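Local coordinates for protein H127A/Y244A mutant of alginate lyase AlyC3 in complex with dimannuronate (Psychromonas sp., PDB 7C8F) that probably depolymerises alginate by beta-elimination, as a polysaccharide lyase of family 7, and here, as an engineered double mutant, holds a dimannuronate, at residues T51-N55 / Q56-V60; N152-G156 / H157-M161. One frame throughout, in Å; residues are numbered along the deposited sequence.

Contact 1. Residues T51-N55 / Q56-V60; sequences TGIVN and QYFYV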
ATOM      1  N   THR B  51      -9.385  26.970  22.785  1.00 18.60           N
ATOM      2  CA  THR B  51      -9.743  28.144  23.577  1.00 17.49           C
ATOM      3  C   THR B  51      -9.675  29.388  22.703  1.00 19.18           C
ATOM      4  O   THR B  51      -8.662  29.644  22.045  1.00 22.02           O
ATOM      5  CB  THR B  51      -8.775  28.275  24.754  1.00 14.67           C
ATOM      6  OG1 THR B  51      -8.950  27.164  25.648  1.00 18.64           O
ATOM      7  CG2 THR B  51      -9.034  29.601  25.513  1.00 21.35           C
ATOM      8  N   GLY B  52     -10.773  30.149  22.670  1.00 21.21           N
ATOM      9  CA  GLY B  52     -10.844  31.362  21.879  1.00 23.02           C
ATOM     10  C   GLY B  52     -11.184  31.189  20.411  1.00 28.85           C
ATOM     11  O   GLY B  52     -11.347  32.198  19.710  1.00 28.88           O
ATOM     12  N   ILE B  53     -11.296  29.962  19.910  1.00 21.48           N
ATOM     13  CA  ILE B  53     -11.517  29.716  18.489  1.00 22.81           C
ATOM     14  C   ILE B  53     -13.018  29.755  18.222  1.00 23.65           C
ATOM     15  O   ILE B  53     -13.742  28.835  18.609  1.00 25.15           O
ATOM     16  CB  ILE B  53     -10.916  28.375  18.055  1.00 20.67           C
ATOM     17  CG1 ILE B  53      -9.411  28.352  18.339  1.00 23.52           C
ATOM     18  CG2 ILE B  53     -11.208  28.108  16.580  1.00 23.15           C
ATOM     19  CD1 ILE B  53      -8.626  29.393  17.583  1.00 32.23           C
ATOM     20  N   VAL B  54     -13.478  30.809  17.553  1.00 22.68           N
ATOM     21  CA  VAL B  54     -14.898  30.995  17.249  1.00 23.36           C
ATOM     22  C   VAL B  54     -15.007  32.017  16.128  1.00 34.65           C
ATOM     23  O   VAL B  54     -14.216  32.959  16.057  1.00 29.55           O
ATOM     24  CB  VAL B  54     -15.684  31.443  18.506  1.00 22.07           C
ATOM     25  CG1 VAL B  54     -15.118  32.760  19.052  1.00 24.25           C
ATOM     26  CG2 VAL B  54     -17.181  31.597  18.208  1.00 23.94           C
ATOM     27  N   ASN B  55     -15.980  31.823  15.243  1.00 23.43           N
ATOM     28  CA  ASN B  55     -16.303  32.856  14.262  1.00 23.54           C
ATOM     29  C   ASN B  55     -17.661  32.548  13.643  1.00 23.94           C
ATOM     30  O   ASN B  55     -18.363  31.624  14.065  1.00 23.44           O
ATOM     31  CB  ASN B  55     -15.204  33.080  13.225  1.00 24.72           C
ATOM     32  CG  ASN B  55     -15.005  31.894  12.308  1.00 36.46           C
ATOM     33  OD1 ASN B  55     -15.899  31.073  12.121  1.00 26.23           O
ATOM     34  ND2 ASN B  55     -13.828  31.813  11.711  1.00 38.24           N
ATOM     35  N   GLN B  56     -18.041  33.374  12.661  1.00 29.11           N
ATOM     36  CA  GLN B  56     -19.352  33.273  12.030  1.00 28.01           C
ATOM     37  C   GLN B  56     -19.576  31.925  11.362  1.00 24.03           C
ATOM     38  O   GLN B  56     -20.728  31.536  11.165  1.00 25.07           O
ATOM     39  CB  GLN B  56     -19.509  34.375  10.979  1.00 29.92           C
ATOM     40  CG  GLN B  56     -18.306  34.501  10.052  1.00 55.01           C
ATOM     41  CD  GLN B  56     -18.479  35.571   8.990  1.00 95.69           C
ATOM     42  OE1 GLN B  56     -19.568  35.752   8.441  1.00 59.61           O
ATOM     43  NE2 GLN B  56     -17.400  36.289   8.693  1.00 94.66           N
ATOM     44  N   TYR B  57     -18.506  31.212  11.005  1.00 22.18           N
ATOM     45  CA  TYR B  57     -18.629  29.931  10.319  1.00 19.40           C
ATOM     46  C   TYR B  57     -18.389  28.732  11.233  1.00 20.00           C
ATOM     47  O   TYR B  57     -18.608  27.594  10.802  1.00 18.38           O
ATOM     48  CB  TYR B  57     -17.643  29.848   9.144  1.00 23.27           C
ATOM     49  CG  TYR B  57     -17.858  30.873   8.048  1.00 27.82           C
ATOM     50  CD1 TYR B  57     -18.968  30.814   7.219  1.00 54.34           C
ATOM     51  CD2 TYR B  57     -16.936  31.891   7.837  1.00 69.36           C
ATOM     52  CE1 TYR B  57     -19.160  31.748   6.213  1.00 57.03           C
ATOM     53  CE2 TYR B  57     -17.119  32.828   6.835  1.00 55.86           C
ATOM     54  CZ  TYR B  57     -18.232  32.751   6.025  1.00 60.24           C
ATOM     55  OH  TYR B  57     -18.415  33.681   5.025  1.00 51.88           O
ATOM     56  N   PHE B  58     -17.960  28.955  12.476  1.00 19.21           N
ATOM     57  CA  PHE B  58     -17.588  27.877  13.395  1.00 16.78           C
ATOM     58  C   PHE B  58     -17.911  28.380  14.799  1.00 17.19           C
ATOM     59  O   PHE B  58     -17.149  29.172  15.370  1.00 18.51           O
ATOM     60  CB  PHE B  58     -16.108  27.518  13.262  1.00 17.43           C
ATOM     61  CG  PHE B  58     -15.650  26.442  14.224  1.00 16.13           C
ATOM     62  CD1 PHE B  58     -16.044  25.119  14.044  1.00 18.46           C
ATOM     63  CD2 PHE B  58     -14.845  26.750  15.309  1.00 18.40           C
ATOM     64  CE1 PHE B  58     -15.636  24.130  14.928  1.00 19.04           C
ATOM     65  CE2 PHE B  58     -14.434  25.761  16.192  1.00 19.28           C
ATOM     66  CZ  PHE B  58     -14.833  24.449  16.000  1.00 16.67           C
ATOM     67  N   TYR B  59     -19.014  27.909  15.361  1.00 17.89           N
ATOM     68  CA  TYR B  59     -19.462  28.408  16.653  1.00 17.33           C
ATOM     69  C   TYR B  59     -20.452  27.419  17.240  1.00 19.04           C
ATOM     70  O   TYR B  59     -20.893  26.475  16.570  1.00 18.80           O
ATOM     71  CB  TYR B  59     -20.086  29.808  16.515  1.00 20.96           C
ATOM     72  CG  TYR B  59     -21.349  29.849  15.665  1.00 22.97           C
ATOM     73  CD1 TYR B  59     -21.277  29.984  14.283  1.00 20.83           C
ATOM     74  CD2 TYR B  59     -22.605  29.762  16.254  1.00 22.61           C
ATOM     75  CE1 TYR B  59     -22.434  30.020  13.505  1.00 22.15           C
ATOM     76  CE2 TYR B  59     -23.763  29.805  15.497  1.00 19.85           C
ATOM     77  CZ  TYR B  59     -23.669  29.932  14.122  1.00 22.23           C
ATOM     78  OH  TYR B  59     -24.828  29.967  13.369  1.00 27.03           O
ATOM     79  N   VAL B  60     -20.826  27.651  18.492  1.00 18.52           N
ATOM     80  CA  VAL B  60     -21.912  26.920  19.121  1.00 19.68           C
ATOM     81  C   VAL B  60     -23.096  27.864  19.249  1.00 20.34           C
ATOM     82  O   VAL B  60     -22.948  28.997  19.726  1.00 22.33           O
ATOM     83  CB  VAL B  60     -21.505  26.314  20.475  1.00 20.38           C
ATOM     84  CG1 VAL B  60     -22.727  25.861  21.225  1.00 22.30           C
ATOM     85  CG2 VAL B  60     -20.582  25.123  20.250  1.00 19.59           C
TER
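Asn55 sets its CG between its own backbone N and carbonyl carbon (chi1 67°), which carries the carboxamide forward along the chain and brings OD1 to the amide of Tyr57. Tyr57 N donates to Asn55 OD1 at 2.8 Å, closing an Asx turn on top of a type I beta turn that runs from Asn55 to Phe58. That bond is bent, 142° at the hydrogen, and its donor stands above the plane of the carboxamide carbonyl. Two backbone bonds clamp the turn: Asn55 N to Phe58 O at 2.9 Å, nearly straight, and Phe58 N to Asn55 O at 3.1 Å. They make Asn55 and Phe58 a single antiparallel hydrogen-bonded pair, from which the chain runs into strand 58-60, an outermost strand of the seven-strand sheet in what is, for this family, a beta-jelly-roll sandwich. The buried carboxamide is gripped at both ends, since ND2 is bonded to the carbonyl O of Gln3 in the N-terminal segment, and this should fix its rotation.

Apolar contacts flank the turn. The Phe58 ring, its CG opposite the backbone N (chi1 178°), reaches back beside Ile53: CG2 of Ile53 lies 4.0 Å from CE2 of Phe58, while the Ile53 carbonyl O sits at the ring edge, near its plane. Leu29 of strand 27-31 touches both side chains, and the ring of Phe69 meets that of Phe58. On the opposite side of the chain, Val54 CG2 rests against Tyr59 CB at 3.8 Å. The CA of Val54 points its hydrogen at Phe58 O, 3.5 Å away, next to the bond from Asn55 N. Asn55 O, besides accepting from Phe58 N, approaches the Tyr59 ring obliquely, 3.4 Å from CD1.

Contact 2. Residues N152-G156 / H157-M161; sequences NSVKG and HFWAM
Val154 presses its CG1 methyl squarely onto the face of the His157 imidazole, a CH-pi contact in which CG1 lies 3.4 Å from the His157 ring centroid and only 4° off the ring normal. With chi1 at 177° this methyl is the branch of Val154 lying opposite the backbone N, and the same carbon meets the Trp159 indole, 3.8 Å from CZ2 in an oblique approach. The two rings reach the methyl from directions roughly at right angles, His157 with its face and Trp159 with CZ2. At the imidazole rim, the carbonyl O of Lys155 lies in the ring plane, 3.3 Å from CD2 of His157. ND1 of His157 is hydrogen-bonded to Asp193 OD1 on strand 189-196. Replacing His157 with an alanine would probably leave the Val154 methyl without its aromatic floor and Asp193 OD1 without this partner.

Between these contacts the chain turns a corner at Gly156, whose positive phi suits a residue without a side chain. It leaves the small two-strand ribbon of 150-151 and 154-155 for strand 157-163 of the large antiparallel sheet of the jelly roll, where strands 143-148 and 189-196 are its neighbours.

A single water spans the corner: it donates to Val154 O at 2.8 Å, and accepts from His157 N at 3.0 Å and from Trp159 NE1 at 2.9 Å. This water lies in the plane of the indole, at its edge.

Of the lysines nearby, Lys155 NZ forms a salt bridge with Asp150 across the ribbon, and Lys196 NZ is hydrogen-bonded to the Gly156 carbonyl O.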
ATOM      1  N   ASN B 152     -29.736   9.817  -9.332  1.00 27.55           N
ATOM      2  CA  ASN B 152     -30.631   9.177 -10.300  1.00 36.15           C
ATOM      3  C   ASN B 152     -32.084   9.152  -9.815  1.00 27.38           C
ATOM      4  O   ASN B 152     -32.733   8.110  -9.699  1.00 31.33           O
ATOM      5  CB  ASN B 152     -30.107   7.821 -10.802  1.00 52.44           C
ATOM      6  CG  ASN B 152     -30.473   6.661  -9.897  1.00 91.09           C
ATOM      7  OD1 ASN B 152     -30.259   6.705  -8.686  1.00 93.37           O
ATOM      8  ND2 ASN B 152     -31.034   5.608 -10.490  1.00 38.26           N
ATOM      9  N   SER B 153     -32.587  10.351  -9.542  1.00 23.87           N
ATOM     10  CA  SER B 153     -33.966  10.642  -9.164  1.00 21.23           C
ATOM     11  C   SER B 153     -34.263  10.416  -7.684  1.00 25.55           C
ATOM     12  O   SER B 153     -35.385  10.686  -7.258  1.00 23.55           O
ATOM     13  CB  SER B 153     -35.012   9.896 -10.015  1.00 32.53           C
ATOM     14  OG  SER B 153     -34.871  10.212 -11.389  1.00 71.79           O
ATOM     15  N   VAL B 154     -33.310   9.925  -6.893  1.00 20.00           N
ATOM     16  CA  VAL B 154     -33.496   9.778  -5.453  1.00 19.91           C
ATOM     17  C   VAL B 154     -32.980  11.063  -4.811  1.00 16.50           C
ATOM     18  O   VAL B 154     -31.775  11.333  -4.828  1.00 19.58           O
ATOM     19  CB  VAL B 154     -32.760   8.543  -4.921  1.00 19.18           C
ATOM     20  CG1 VAL B 154     -32.905   8.447  -3.407  1.00 20.19           C
ATOM     21  CG2 VAL B 154     -33.290   7.261  -5.608  1.00 18.76           C
ATOM     22  N   LYS B 155     -33.883  11.856  -4.244  1.00 17.99           N
ATOM     23  CA  LYS B 155     -33.586  13.243  -3.893  1.00 19.46           C
ATOM     24  C   LYS B 155     -33.457  13.433  -2.385  1.00 18.30           C
ATOM     25  O   LYS B 155     -34.276  12.928  -1.609  1.00 18.73           O
ATOM     26  CB  LYS B 155     -34.655  14.185  -4.456  1.00 20.59           C
ATOM     27  CG  LYS B 155     -34.696  14.193  -5.983  1.00 23.55           C
ATOM     28  CD  LYS B 155     -35.640  15.261  -6.522  1.00 34.46           C
ATOM     29  CE  LYS B 155     -35.848  15.115  -8.025  1.00 41.01           C
ATOM     30  NZ  LYS B 155     -35.058  16.091  -8.825  1.00 66.08           N
ATOM     31  N   GLY B 156     -32.410  14.148  -1.970  1.00 16.21           N
ATOM     32  CA  GLY B 156     -32.302  14.545  -0.582  1.00 18.24           C
ATOM     33  C   GLY B 156     -32.039  13.414   0.386  1.00 16.27           C
ATOM     34  O   GLY B 156     -32.510  13.459   1.525  1.00 17.67           O
ATOM     35  N   HIS B 157     -31.298  12.392  -0.038  1.00 16.05           N
ATOM     36  CA  HIS B 157     -30.888  11.337   0.876  1.00 14.94           C
ATOM     37  C   HIS B 157     -29.470  11.576   1.378  1.00 14.90           C
ATOM     38  O   HIS B 157     -28.661  12.265   0.749  1.00 15.40           O
ATOM     39  CB  HIS B 157     -30.934   9.963   0.196  1.00 17.35           C
ATOM     40  CG  HIS B 157     -32.314   9.402   0.054  1.00 14.53           C
ATOM     41  ND1 HIS B 157     -32.596   8.069   0.251  1.00 14.85           N
ATOM     42  CD2 HIS B 157     -33.491   9.999  -0.255  1.00 18.61           C
ATOM     43  CE1 HIS B 157     -33.890   7.860   0.038  1.00 16.28           C
ATOM     44  NE2 HIS B 157     -34.456   9.018  -0.253  1.00 18.44           N
ATOM     45  N   PHE B 158     -29.193  10.984   2.530  1.00 12.98           N
ATOM     46  CA  PHE B 158     -27.828  10.782   2.995  1.00 13.33           C
ATOM     47  C   PHE B 158     -27.259   9.540   2.325  1.00 13.77           C
ATOM     48  O   PHE B 158     -27.969   8.547   2.133  1.00 14.18           O
ATOM     49  CB  PHE B 158     -27.845  10.515   4.494  1.00 14.33           C
ATOM     50  CG  PHE B 158     -28.252  11.689   5.333  1.00 14.08           C
ATOM     51  CD1 PHE B 158     -27.643  12.927   5.180  1.00 15.44           C
ATOM     52  CD2 PHE B 158     -29.240  11.542   6.292  1.00 15.84           C
ATOM     53  CE1 PHE B 158     -28.001  13.994   5.986  1.00 16.92           C
ATOM     54  CE2 PHE B 158     -29.607  12.606   7.104  1.00 16.62           C
ATOM     55  CZ  PHE B 158     -28.994  13.836   6.939  1.00 19.11           C
ATOM     56  N   TRP B 159     -25.965   9.582   1.998  1.00 13.02           N
ATOM     57  CA  TRP B 159     -25.289   8.456   1.363  1.00 13.38           C
ATOM     58  C   TRP B 159     -23.916   8.281   1.988  1.00 13.63           C
ATOM     59  O   TRP B 159     -23.278   9.257   2.391  1.00 14.62           O
ATOM     60  CB  TRP B 159     -25.060   8.674  -0.143  1.00 15.02           C
ATOM     61  CG  TRP B 159     -26.316   8.889  -0.924  1.00 15.37           C
ATOM     62  CD1 TRP B 159     -26.962  10.078  -1.101  1.00 16.09           C
ATOM     63  CD2 TRP B 159     -27.080   7.900  -1.624  1.00 17.69           C
ATOM     64  NE1 TRP B 159     -28.082   9.888  -1.878  1.00 16.66           N
ATOM     65  CE2 TRP B 159     -28.181   8.564  -2.200  1.00 16.96           C
ATOM     66  CE3 TRP B 159     -26.946   6.522  -1.809  1.00 17.69           C
ATOM     67  CZ2 TRP B 159     -29.145   7.899  -2.951  1.00 19.68           C
ATOM     68  CZ3 TRP B 159     -27.919   5.856  -2.569  1.00 18.60           C
ATOM     69  CH2 TRP B 159     -28.994   6.552  -3.123  1.00 22.79           C
ATOM     70  N   ALA B 160     -23.458   7.032   2.029  1.00 12.68           N
ATOM     71  CA  ALA B 160     -22.055   6.723   2.303  1.00 11.41           C
ATOM     72  C   ALA B 160     -21.379   6.366   0.987  1.00 12.99           C
ATOM     73  O   ALA B 160     -21.760   5.389   0.332  1.00 13.91           O
ATOM     74  CB  ALA B 160     -21.934   5.561   3.285  1.00 13.16           C
ATOM     75  N   MET B 161     -20.406   7.173   0.583  1.00 12.91           N
ATOM     76  CA  MET B 161     -19.623   6.935  -0.619  1.00 12.93           C
ATOM     77  C   MET B 161     -18.328   6.288  -0.159  1.00 11.75           C
ATOM     78  O   MET B 161     -17.506   6.938   0.495  1.00 12.54           O
ATOM     79  CB  MET B 161     -19.344   8.263  -1.318  1.00 15.49           C
ATOM     80  CG  MET B 161     -20.596   9.110  -1.587  1.00 15.75           C
ATOM     81  SD  MET B 161     -21.781   8.243  -2.637  1.00 19.81           S
ATOM     82  CE  MET B 161     -22.922   9.570  -3.068  1.00 19.85           C
TER
HETATM   83  O   HOH W   1     -30.040  11.883  -2.698  1.00 17.66           O

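Overall arrangement
The two contacts come in series along the chain within one alginate lyase domain, contact 1 first, with centres 30 Å apart and nearest atoms about 17 Å apart. They belong to different sheets: 51-60 enters an outermost strand of the seven-strand sheet, whereas 152-161 leads into strand 157-163 of the large antiparallel sheet that also holds 143-148 and 189-196. In contact 2 the Trp159 side chain lies about 11 Å from a bound mannuronate. Strands 143-148 and 189-196, which flank 157-163, carry the glycan-pocket residues Arg144 and Tyr189, whereas contact 1 ties the N-terminal segment to the sandwich.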